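Local coordinates for phosphohistidine phosphatase SixA (Escherichia coli, PDB 1UJB), which removes phosphate from phosphohistidine in the HPt domain of the ArcB sensor, which takes part in a multistep His-Asp phosphorelay, at residues V3-H8 with P110-L115; D10-A15 with P22-G27; V48-F53 with S71-L76; P126-S131 with N147-P152. One frame throughout, in Å; residues are numbered along the deposited sequence.

Contact 1 of 4, residues V3-H8 with P110-L115; sequences VFIMRH and PLVGYL
I5 faces V112 and L115 where the axes of strand 3-7 and helix 111-115 pass 8.9 Å apart at closest, their N-to-C directions 156° apart and so nearly antiparallel. The CA atoms of R7 and V112, 6.7 Å from each other, are the closest CA pair across the two segments. I5 turns both its branches to the helix; the sound contact is that of CD1. Its CG1 sits beside the backbone N (chi1 -53°) and the chain then runs straight on, which brings I5 CD1 to 3.8 Å from L115 CD2. Its CG2 branch meets the CG2 methyl of V112, but that pair is modelled too close to be taken literally. V112 CG2 also lies 4.1 Å from M6 O, over the strand backbone. With an alanine here in place of I5, V112 and L115 would probably lose their apolar mate and a gap would open between strand and helix. R7 runs out extended past V112, and its NH1 is hydrogen-bonded to F128 O. This is the helix-on-sheet packing of an alpha/beta fold, just where R7 and H8 begin the RHG signature of the histidine phosphatase superfamily.

Contact 2 of 4, residues D10-A15 with P22-G27; sequences DAALDA and PLTTNG
D10, A11 and A12 meet P22, L23 and T24 first through their backbones. The loop after strand 2-7 is pinned here to the start of helix 25-40. A11 and L23 form a single beta bridge, with CA atoms 4.1 Å apart. T24 N donates to D10 O at 2.9 Å, nearly straight at the hydrogen (172°), with the donor tilted from the carbonyl plane. A12 N donates to P22 O at 2.8 Å, nearly along the C=O axis. Weak CA-H contacts add to these. L23 CA and G27 CA both approach D10 O, so this oxygen gathers one strong and two weak donors.

The side-chain bonds centre on T24. Its OG1 lies between the backbone N and the carbonyl carbon (chi1 65°) and donates to D10 OD1 at 2.8 Å, on the anti lone pair. The same OG1 accepts from G27 N at 3.0 Å, the N-cap bond of the helix. The methyl, T24 CG2, rests 3.4 Å from A12 N.

Apolar touches are few. A12 CB lies 4.0 Å from P22 CG, and A15 CB is near P22 CD. Outside the pair, L23 N is bonded to Q58 OE1.

T24 OG1 is therefore held in direction by two bonds: it donates its hydrogen to D10 OD1 and accepts from G27 N. The aspartate's negative charge next to a helix N-terminus is likely to be favourable.

Contact 3 of 4, residues V48-F53 with S71-L76; sequences VLVSPF and SSAEVL
This is a parallel strand pairing at the edge of the sheet, in which L49 bridges to E74 and V50 to V75. Three backbone bonds make the ladder: E74 N to V48 O at 2.9 Å, V50 N to E74 O at 2.9 Å and L76 N to V50 O at 3.0 Å. On the face of L49 and E74, the L49 side chain runs obliquely across that of E74, with L49 CD2 3.6 Å from E74 OE1. L49 CD1 meets L76 CD2 at 4.0 Å. On the other face V50 and V75 lie side by side, with V50 CG1 near A73 CB as well. Strands 47-50 and 74-75, with helix 54-64 between them, form a beta-alpha-beta crossover. E74 is bent at chi2 (137°), which turns its acid back along the strand. OE1 is bonded to Y91 OH, and OE2 makes a salt bridge with R47. A water donates to E74 OE2 and S72 O and accepts from V48 N. A leucine in place of E74 would probably leave R47 without its charged mate and the Y91 hydroxyl without its partner. Beyond the ladder P52 CB packs on V75 CG1 at 3.6 Å. S51 OG accepts from F53 N in an ST turn and is also bonded to H108 NE2.

Contact 4 of 4, residues P126-S131 with N147-P152; sequences PMFTTS and NWQMSP
Q149 reaches from its strand to F128 and puts its amide group over one face of the phenyl ring. The ring and amide planes are 72° apart, so the group stands steeply on the ring. Q149 gets there fully stretched, with CG anti to the backbone N (chi1 -176°) and CD extended beyond it. Q149 CD also lies 3.6 Å from M127 O. T129 OG1 sits 3.4 Å from S151 CB. The ring of P152 fills the next place: its CG is 3.5 Å from T130 O and 3.8 Å from S131 CB.

The next shell surrounds and helps to position these groups. P126 O lies at the edge of the F128 ring, in its plane. V112 and V116 also touch F128. S131 is tied by its backbone to H8 and by its OG to S31 OG. M150 pairs by backbone with I133, and N147 and W148 with S135, which joins strand 144-150 to strand 133-138. S151 is the N-cap residue of helix 152-155. The loop between helix 111-119 and strand 133-138 thus packs on the end of edge strand 144-150 and the start of that helix.

No charged side chain belongs to either segment. The contact joins an amide to an aromatic face and proline carbons to a carbonyl oxygen and a serine methylene. It therefore seems to depend on fit more than on charge.

In the fold
Contact 1 is the core contact: it is buried and apolar, and its centre lies about 5 Å from the centre of the chain. Contacts 3 and 4 are partly buried. Their centres each lie about 10 Å from the chain's centre, on opposite sides of it. All three reach the same sheet. Contact 3 uses strand ladder bonds and a single salt bridge at one edge. Contact 4 joins the other edge strand to a loop by uncharged packing, and touches contact 1 by hydrogen bonding and packing. Contact 2 lies farthest out, its centre about 17 Å from that of the chain. It is a polar loop-to-helix-start contact and meets contact 4 by packing of D10 on T130.

Contact 1 of 4, residues V3-H8 with P110-L115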
# COMPACT_ATOMS: atom_id res chain seq x y z
N VAL A 3 9.12 0.21 -3.58
CA VAL A 3 8.07 0.07 -2.58
C VAL A 3 6.86 0.85 -3.05
O VAL A 3 6.96 2.04 -3.33
CB VAL A 3 8.51 0.66 -1.21
CG1 VAL A 3 7.42 0.44 -0.17
CG2 VAL A 3 9.82 0.04 -0.76
N PHE A 4 5.74 0.17 -3.20
CA PHE A 4 4.52 0.83 -3.62
C PHE A 4 3.64 0.88 -2.39
O PHE A 4 3.23 -0.16 -1.87
CB PHE A 4 3.83 0.06 -4.76
CG PHE A 4 4.62 0.05 -6.04
CD1 PHE A 4 5.50 -0.99 -6.32
CD2 PHE A 4 4.51 1.10 -6.94
CE1 PHE A 4 6.27 -0.97 -7.50
CE2 PHE A 4 5.27 1.12 -8.11
CZ PHE A 4 6.15 0.09 -8.39
N ILE A 5 3.41 2.08 -1.87
CA ILE A 5 2.59 2.24 -0.68
C ILE A 5 1.19 2.66 -1.12
O ILE A 5 1.01 3.72 -1.72
CB ILE A 5 3.19 3.29 0.28
CG1 ILE A 5 4.65 2.94 0.59
CG2 ILE A 5 2.40 3.31 1.58
CD1 ILE A 5 5.36 3.94 1.48
N MET A 6 0.21 1.82 -0.82
CA MET A 6 -1.18 2.04 -1.20
C MET A 6 -2.16 2.12 -0.05
O MET A 6 -2.06 1.37 0.92
CB MET A 6 -1.64 0.94 -2.15
CG MET A 6 -3.08 1.07 -2.64
SD MET A 6 -3.51 -0.27 -3.74
CE MET A 6 -4.94 0.41 -4.58
N ARG A 7 -3.10 3.06 -0.16
CA ARG A 7 -4.14 3.20 0.84
C ARG A 7 -5.33 2.40 0.30
O ARG A 7 -5.63 2.45 -0.90
CB ARG A 7 -4.54 4.66 1.02
CG ARG A 7 -5.72 4.83 1.98
CD ARG A 7 -6.13 6.26 2.15
NE ARG A 7 -7.24 6.38 3.09
CZ ARG A 7 -8.05 7.42 3.17
NH1 ARG A 7 -7.90 8.47 2.37
NH2 ARG A 7 -9.07 7.40 4.03
N HIS A 8 -6.00 1.65 1.17
CA HIS A 8 -7.15 0.84 0.80
C HIS A 8 -8.23 1.67 0.11
O HIS A 8 -8.25 2.90 0.21
CB HIS A 8 -7.73 0.15 2.04
CG HIS A 8 -8.20 1.11 3.09
ND1 HIS A 8 -9.35 1.86 2.96
CD2 HIS A 8 -7.64 1.49 4.26
CE1 HIS A 8 -9.48 2.66 4.00
NE2 HIS A 8 -8.46 2.45 4.81
N PRO A 110 -3.39 7.16 9.43
CA PRO A 110 -2.31 8.04 8.97
C PRO A 110 -0.99 7.33 8.68
O PRO A 110 -0.08 7.92 8.09
CB PRO A 110 -2.18 9.02 10.14
CG PRO A 110 -2.42 8.13 11.32
CD PRO A 110 -3.60 7.29 10.88
N LEU A 111 -0.89 6.06 9.06
CA LEU A 111 0.32 5.26 8.88
C LEU A 111 0.96 5.34 7.48
O LEU A 111 2.17 5.45 7.35
CB LEU A 111 0.02 3.79 9.20
CG LEU A 111 1.19 2.80 9.13
CD1 LEU A 111 2.24 3.19 10.15
CD2 LEU A 111 0.70 1.39 9.41
N VAL A 112 0.11 5.31 6.46
CA VAL A 112 0.56 5.35 5.08
C VAL A 112 1.36 6.62 4.80
O VAL A 112 2.35 6.60 4.06
CB VAL A 112 -0.66 5.20 4.13
CG1 VAL A 112 -1.36 6.50 3.91
CG2 VAL A 112 -0.25 4.57 2.84
N GLY A 113 0.96 7.71 5.45
CA GLY A 113 1.65 8.98 5.30
C GLY A 113 2.96 9.01 6.07
O GLY A 113 3.98 9.44 5.54
N TYR A 114 2.91 8.55 7.32
CA TYR A 114 4.09 8.50 8.19
C TYR A 114 5.18 7.61 7.60
O TYR A 114 6.36 7.89 7.77
CB TYR A 114 3.74 7.95 9.58
CG TYR A 114 2.83 8.83 10.41
CD1 TYR A 114 2.80 10.21 10.23
CD2 TYR A 114 1.97 8.26 11.35
CE1 TYR A 114 1.94 11.00 10.98
CE2 TYR A 114 1.11 9.05 12.10
CZ TYR A 114 1.10 10.42 11.91
OH TYR A 114 0.24 11.20 12.65
N LEU A 115 4.77 6.54 6.93
CA LEU A 115 5.70 5.60 6.33
C LEU A 115 6.58 6.25 5.27
O LEU A 115 7.76 5.93 5.16
CB LEU A 115 4.95 4.39 5.75
CG LEU A 115 5.82 3.22 5.27
CD1 LEU A 115 6.72 2.73 6.40
CD2 LEU A 115 4.93 2.08 4.76

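Contact 2 of 4, residues D10-A15 with P22-G27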
# COMPACT_ATOMS: atom_id res chain seq x y z
N ASP A 10 -12.24 2.94 -0.98
CA ASP A 10 -13.35 3.55 -0.24
C ASP A 10 -14.12 2.48 0.53
O ASP A 10 -14.53 1.47 -0.04
CB ASP A 10 -14.27 4.29 -1.22
CG ASP A 10 -15.35 5.08 -0.51
OD1 ASP A 10 -16.53 4.66 -0.58
OD2 ASP A 10 -15.03 6.12 0.11
N ALA A 11 -14.31 2.71 1.83
CA ALA A 11 -15.00 1.76 2.69
C ALA A 11 -16.37 2.22 3.17
O ALA A 11 -16.62 3.42 3.31
CB ALA A 11 -14.12 1.40 3.88
N ALA A 12 -17.25 1.25 3.41
CA ALA A 12 -18.61 1.51 3.87
C ALA A 12 -18.61 2.33 5.16
O ALA A 12 -17.78 2.11 6.04
CB ALA A 12 -19.35 0.19 4.09
N LEU A 13 -19.54 3.27 5.25
CA LEU A 13 -19.64 4.14 6.41
C LEU A 13 -20.12 3.42 7.67
O LEU A 13 -19.81 3.86 8.78
CB LEU A 13 -20.56 5.33 6.10
CG LEU A 13 -20.16 6.28 4.96
CD1 LEU A 13 -21.31 7.22 4.63
CD2 LEU A 13 -18.90 7.06 5.33
N ASP A 14 -20.81 2.29 7.51
CA ASP A 14 -21.35 1.55 8.65
C ASP A 14 -21.14 0.03 8.60
O ASP A 14 -21.28 -0.60 7.55
CB ASP A 14 -22.85 1.87 8.79
CG ASP A 14 -23.40 1.58 10.19
OD1 ASP A 14 -24.50 0.99 10.28
OD2 ASP A 14 -22.76 1.98 11.19
N ALA A 15 -20.83 -0.54 9.76
CA ALA A 15 -20.61 -1.98 9.94
C ALA A 15 -20.68 -2.27 11.44
O ALA A 15 -20.85 -1.35 12.24
CB ALA A 15 -19.24 -2.40 9.39
N PRO A 22 -16.65 -3.27 5.14
CA PRO A 22 -16.28 -3.72 3.79
C PRO A 22 -16.02 -2.54 2.85
O PRO A 22 -16.25 -1.38 3.19
CB PRO A 22 -17.50 -4.52 3.36
CG PRO A 22 -18.62 -3.76 3.97
CD PRO A 22 -18.10 -3.45 5.37
N LEU A 23 -15.51 -2.85 1.67
CA LEU A 23 -15.25 -1.84 0.67
C LEU A 23 -16.57 -1.56 -0.02
O LEU A 23 -17.45 -2.41 -0.07
CB LEU A 23 -14.26 -2.40 -0.34
CG LEU A 23 -12.93 -1.71 -0.65
CD1 LEU A 23 -12.17 -1.37 0.61
CD2 LEU A 23 -12.14 -2.66 -1.52
N THR A 24 -16.75 -0.34 -0.51
CA THR A 24 -17.97 -0.00 -1.23
C THR A 24 -17.74 -0.39 -2.70
O THR A 24 -16.63 -0.77 -3.08
CB THR A 24 -18.28 1.51 -1.12
OG1 THR A 24 -17.26 2.27 -1.78
CG2 THR A 24 -18.36 1.93 0.32
N THR A 25 -18.79 -0.34 -3.51
CA THR A 25 -18.65 -0.66 -4.93
C THR A 25 -17.65 0.32 -5.55
O THR A 25 -16.79 -0.07 -6.32
CB THR A 25 -20.00 -0.57 -5.67
OG1 THR A 25 -20.89 -1.59 -5.18
CG2 THR A 25 -19.80 -0.78 -7.16
N ASN A 26 -17.75 1.59 -5.15
CA ASN A 26 -16.85 2.64 -5.63
C ASN A 26 -15.42 2.30 -5.20
O ASN A 26 -14.48 2.47 -5.97
CB ASN A 26 -17.28 4.00 -5.07
CG ASN A 26 -16.40 5.14 -5.56
OD1 ASN A 26 -16.36 5.44 -6.76
ND2 ASN A 26 -15.69 5.78 -4.64
N GLY A 27 -15.28 1.80 -3.97
CA GLY A 27 -13.97 1.42 -3.47
C GLY A 27 -13.37 0.30 -4.30
O GLY A 27 -12.15 0.24 -4.49

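Contact 3 of 4, residues V48-F53 with S71-L76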
# COMPACT_ATOMS: atom_id res chain seq x y z
N VAL A 48 3.83 -8.90 -1.12
CA VAL A 48 2.68 -8.08 -0.74
C VAL A 48 2.49 -8.10 0.77
O VAL A 48 2.39 -9.17 1.37
CB VAL A 48 1.37 -8.59 -1.37
CG1 VAL A 48 0.24 -7.62 -1.09
CG2 VAL A 48 1.54 -8.79 -2.87
N LEU A 49 2.46 -6.91 1.38
CA LEU A 49 2.23 -6.76 2.81
C LEU A 49 0.87 -6.07 2.94
O LEU A 49 0.62 -5.07 2.27
CB LEU A 49 3.32 -5.88 3.43
CG LEU A 49 4.78 -6.20 3.12
CD1 LEU A 49 5.66 -5.31 3.98
CD2 LEU A 49 5.08 -7.66 3.36
N VAL A 50 0.01 -6.60 3.80
CA VAL A 50 -1.32 -6.04 3.95
C VAL A 50 -1.83 -6.01 5.39
O VAL A 50 -1.47 -6.84 6.22
CB VAL A 50 -2.33 -6.82 3.05
CG1 VAL A 50 -2.47 -8.26 3.53
CG2 VAL A 50 -3.68 -6.12 3.00
N SER A 51 -2.65 -5.00 5.68
CA SER A 51 -3.26 -4.83 6.99
C SER A 51 -4.29 -5.95 7.21
O SER A 51 -4.83 -6.49 6.25
CB SER A 51 -3.96 -3.48 7.04
OG SER A 51 -4.87 -3.41 8.11
N PRO A 52 -4.53 -6.33 8.48
CA PRO A 52 -5.51 -7.38 8.77
C PRO A 52 -6.97 -6.92 8.68
O PRO A 52 -7.89 -7.74 8.74
CB PRO A 52 -5.14 -7.80 10.19
CG PRO A 52 -4.62 -6.54 10.79
CD PRO A 52 -3.76 -5.98 9.68
N PHE A 53 -7.20 -5.61 8.58
CA PHE A 53 -8.56 -5.08 8.49
C PHE A 53 -9.14 -5.48 7.14
O PHE A 53 -8.45 -5.40 6.12
CB PHE A 53 -8.59 -3.56 8.67
CG PHE A 53 -8.42 -3.11 10.10
CD1 PHE A 53 -7.91 -3.99 11.06
CD2 PHE A 53 -8.74 -1.82 10.48
CE1 PHE A 53 -7.74 -3.57 12.38
CE2 PHE A 53 -8.57 -1.40 11.80
CZ PHE A 53 -8.07 -2.28 12.75
N SER A 71 1.27 -15.85 -4.82
CA SER A 71 0.27 -16.73 -4.22
C SER A 71 -0.24 -16.26 -2.86
O SER A 71 -1.45 -16.16 -2.66
CB SER A 71 0.84 -18.14 -4.08
OG SER A 71 1.17 -18.69 -5.34
N SER A 72 0.68 -15.95 -1.95
CA SER A 72 0.29 -15.52 -0.61
C SER A 72 0.77 -14.12 -0.21
O SER A 72 1.82 -13.65 -0.66
CB SER A 72 0.77 -16.53 0.43
OG SER A 72 2.18 -16.65 0.38
N ALA A 73 -0.01 -13.49 0.66
CA ALA A 73 0.31 -12.16 1.16
C ALA A 73 0.69 -12.25 2.64
O ALA A 73 0.32 -13.20 3.32
CB ALA A 73 -0.88 -11.22 1.00
N GLU A 74 1.44 -11.27 3.11
CA GLU A 74 1.87 -11.24 4.50
C GLU A 74 0.95 -10.27 5.24
O GLU A 74 0.88 -9.09 4.91
CB GLU A 74 3.34 -10.79 4.60
CG GLU A 74 4.34 -11.90 4.25
CD GLU A 74 5.50 -11.43 3.37
OE1 GLU A 74 6.49 -10.88 3.90
OE2 GLU A 74 5.44 -11.64 2.14
N VAL A 75 0.19 -10.81 6.19
CA VAL A 75 -0.71 -9.98 6.99
C VAL A 75 0.05 -9.49 8.22
O VAL A 75 0.38 -10.28 9.12
CB VAL A 75 -1.98 -10.75 7.40
CG1 VAL A 75 -2.92 -9.85 8.17
CG2 VAL A 75 -2.69 -11.28 6.16
N LEU A 76 0.34 -8.20 8.24
CA LEU A 76 1.09 -7.57 9.31
C LEU A 76 0.23 -6.79 10.28
O LEU A 76 -0.47 -5.85 9.89
CB LEU A 76 2.15 -6.63 8.73
CG LEU A 76 3.56 -7.13 8.38
CD1 LEU A 76 3.50 -8.39 7.56
CD2 LEU A 76 4.32 -6.05 7.64
O HOH W 1 4.02 -11.71 -0.63

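Contact 4 of 4, residues P126-S131 with N147-P152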
# COMPACT_ATOMS: atom_id res chain seq x y z
N PRO A 126 2.74 12.82 3.14
CA PRO A 126 1.80 13.24 2.11
C PRO A 126 0.39 12.73 2.40
O PRO A 126 0.21 11.79 3.17
CB PRO A 126 2.38 12.60 0.85
CG PRO A 126 2.94 11.33 1.36
CD PRO A 126 3.63 11.76 2.64
N MET A 127 -0.59 13.40 1.82
CA MET A 127 -1.99 13.01 1.99
C MET A 127 -2.28 11.89 0.99
O MET A 127 -1.71 11.86 -0.11
CB MET A 127 -2.90 14.22 1.75
CG MET A 127 -4.40 13.91 1.74
SD MET A 127 -4.96 13.00 3.20
CE MET A 127 -5.47 14.36 4.26
N PHE A 128 -3.12 10.95 1.39
CA PHE A 128 -3.49 9.82 0.53
C PHE A 128 -5.00 9.73 0.35
O PHE A 128 -5.72 9.62 1.34
CB PHE A 128 -3.04 8.49 1.16
CG PHE A 128 -1.62 8.10 0.86
CD1 PHE A 128 -1.35 7.02 0.03
CD2 PHE A 128 -0.55 8.73 1.49
CE1 PHE A 128 -0.04 6.57 -0.16
CE2 PHE A 128 0.76 8.28 1.30
CZ PHE A 128 1.02 7.20 0.48
N THR A 129 -5.49 9.80 -0.88
CA THR A 129 -6.92 9.60 -1.11
C THR A 129 -7.05 8.06 -1.14
O THR A 129 -6.04 7.36 -1.26
CB THR A 129 -7.41 10.19 -2.47
OG1 THR A 129 -6.62 9.67 -3.55
CG2 THR A 129 -7.31 11.71 -2.46
N THR A 130 -8.26 7.52 -1.00
CA THR A 130 -8.41 6.08 -1.03
C THR A 130 -7.92 5.51 -2.36
O THR A 130 -8.14 6.11 -3.41
CB THR A 130 -9.86 5.64 -0.74
OG1 THR A 130 -10.75 6.32 -1.63
CG2 THR A 130 -10.24 5.95 0.70
N SER A 131 -7.22 4.38 -2.29
CA SER A 131 -6.66 3.70 -3.45
C SER A 131 -5.46 4.40 -4.09
O SER A 131 -4.95 3.93 -5.10
CB SER A 131 -7.73 3.42 -4.51
OG SER A 131 -8.74 2.58 -4.01
N ASN A 147 9.45 8.93 -5.20
CA ASN A 147 9.36 9.10 -6.64
C ASN A 147 8.15 9.87 -7.13
O ASN A 147 8.29 10.88 -7.84
CB ASN A 147 9.42 7.74 -7.34
CG ASN A 147 10.70 6.98 -7.02
OD1 ASN A 147 10.67 5.77 -6.79
ND2 ASN A 147 11.83 7.69 -6.99
N TRP A 148 6.96 9.40 -6.78
CA TRP A 148 5.71 10.04 -7.19
C TRP A 148 4.52 9.44 -6.47
O TRP A 148 4.66 8.48 -5.72
CB TRP A 148 5.51 9.89 -8.71
CG TRP A 148 5.79 8.51 -9.24
CD1 TRP A 148 6.90 8.11 -9.95
CD2 TRP A 148 4.96 7.34 -9.12
NE1 TRP A 148 6.81 6.77 -10.26
CE2 TRP A 148 5.63 6.28 -9.78
CE3 TRP A 148 3.71 7.08 -8.53
CZ2 TRP A 148 5.09 4.98 -9.85
CZ3 TRP A 148 3.18 5.80 -8.61
CH2 TRP A 148 3.87 4.77 -9.26
N GLN A 149 3.34 10.00 -6.74
CA GLN A 149 2.09 9.53 -6.15
C GLN A 149 1.00 9.68 -7.21
O GLN A 149 0.92 10.69 -7.90
CB GLN A 149 1.73 10.32 -4.89
CG GLN A 149 0.49 9.79 -4.17
CD GLN A 149 0.14 10.53 -2.90
OE1 GLN A 149 -0.37 9.94 -1.95
NE2 GLN A 149 0.40 11.84 -2.87
N MET A 150 0.19 8.63 -7.36
CA MET A 150 -0.90 8.63 -8.32
C MET A 150 -2.19 8.33 -7.58
O MET A 150 -2.20 7.54 -6.64
CB MET A 150 -0.63 7.57 -9.39
CG MET A 150 -1.57 7.59 -10.58
SD MET A 150 -1.57 9.16 -11.44
CE MET A 150 0.14 9.22 -12.03
N SER A 151 -3.28 8.95 -8.00
CA SER A 151 -4.58 8.73 -7.36
C SER A 151 -5.70 8.53 -8.38
O SER A 151 -5.56 8.87 -9.56
CB SER A 151 -4.92 9.91 -6.44
OG SER A 151 -5.01 11.11 -7.17
N PRO A 152 -6.83 7.94 -7.94
CA PRO A 152 -7.98 7.69 -8.81
C PRO A 152 -8.49 8.94 -9.51
O PRO A 152 -8.78 8.91 -10.71
CB PRO A 152 -9.01 7.12 -7.84
CG PRO A 152 -8.17 6.36 -6.89
CD PRO A 152 -7.04 7.33 -6.62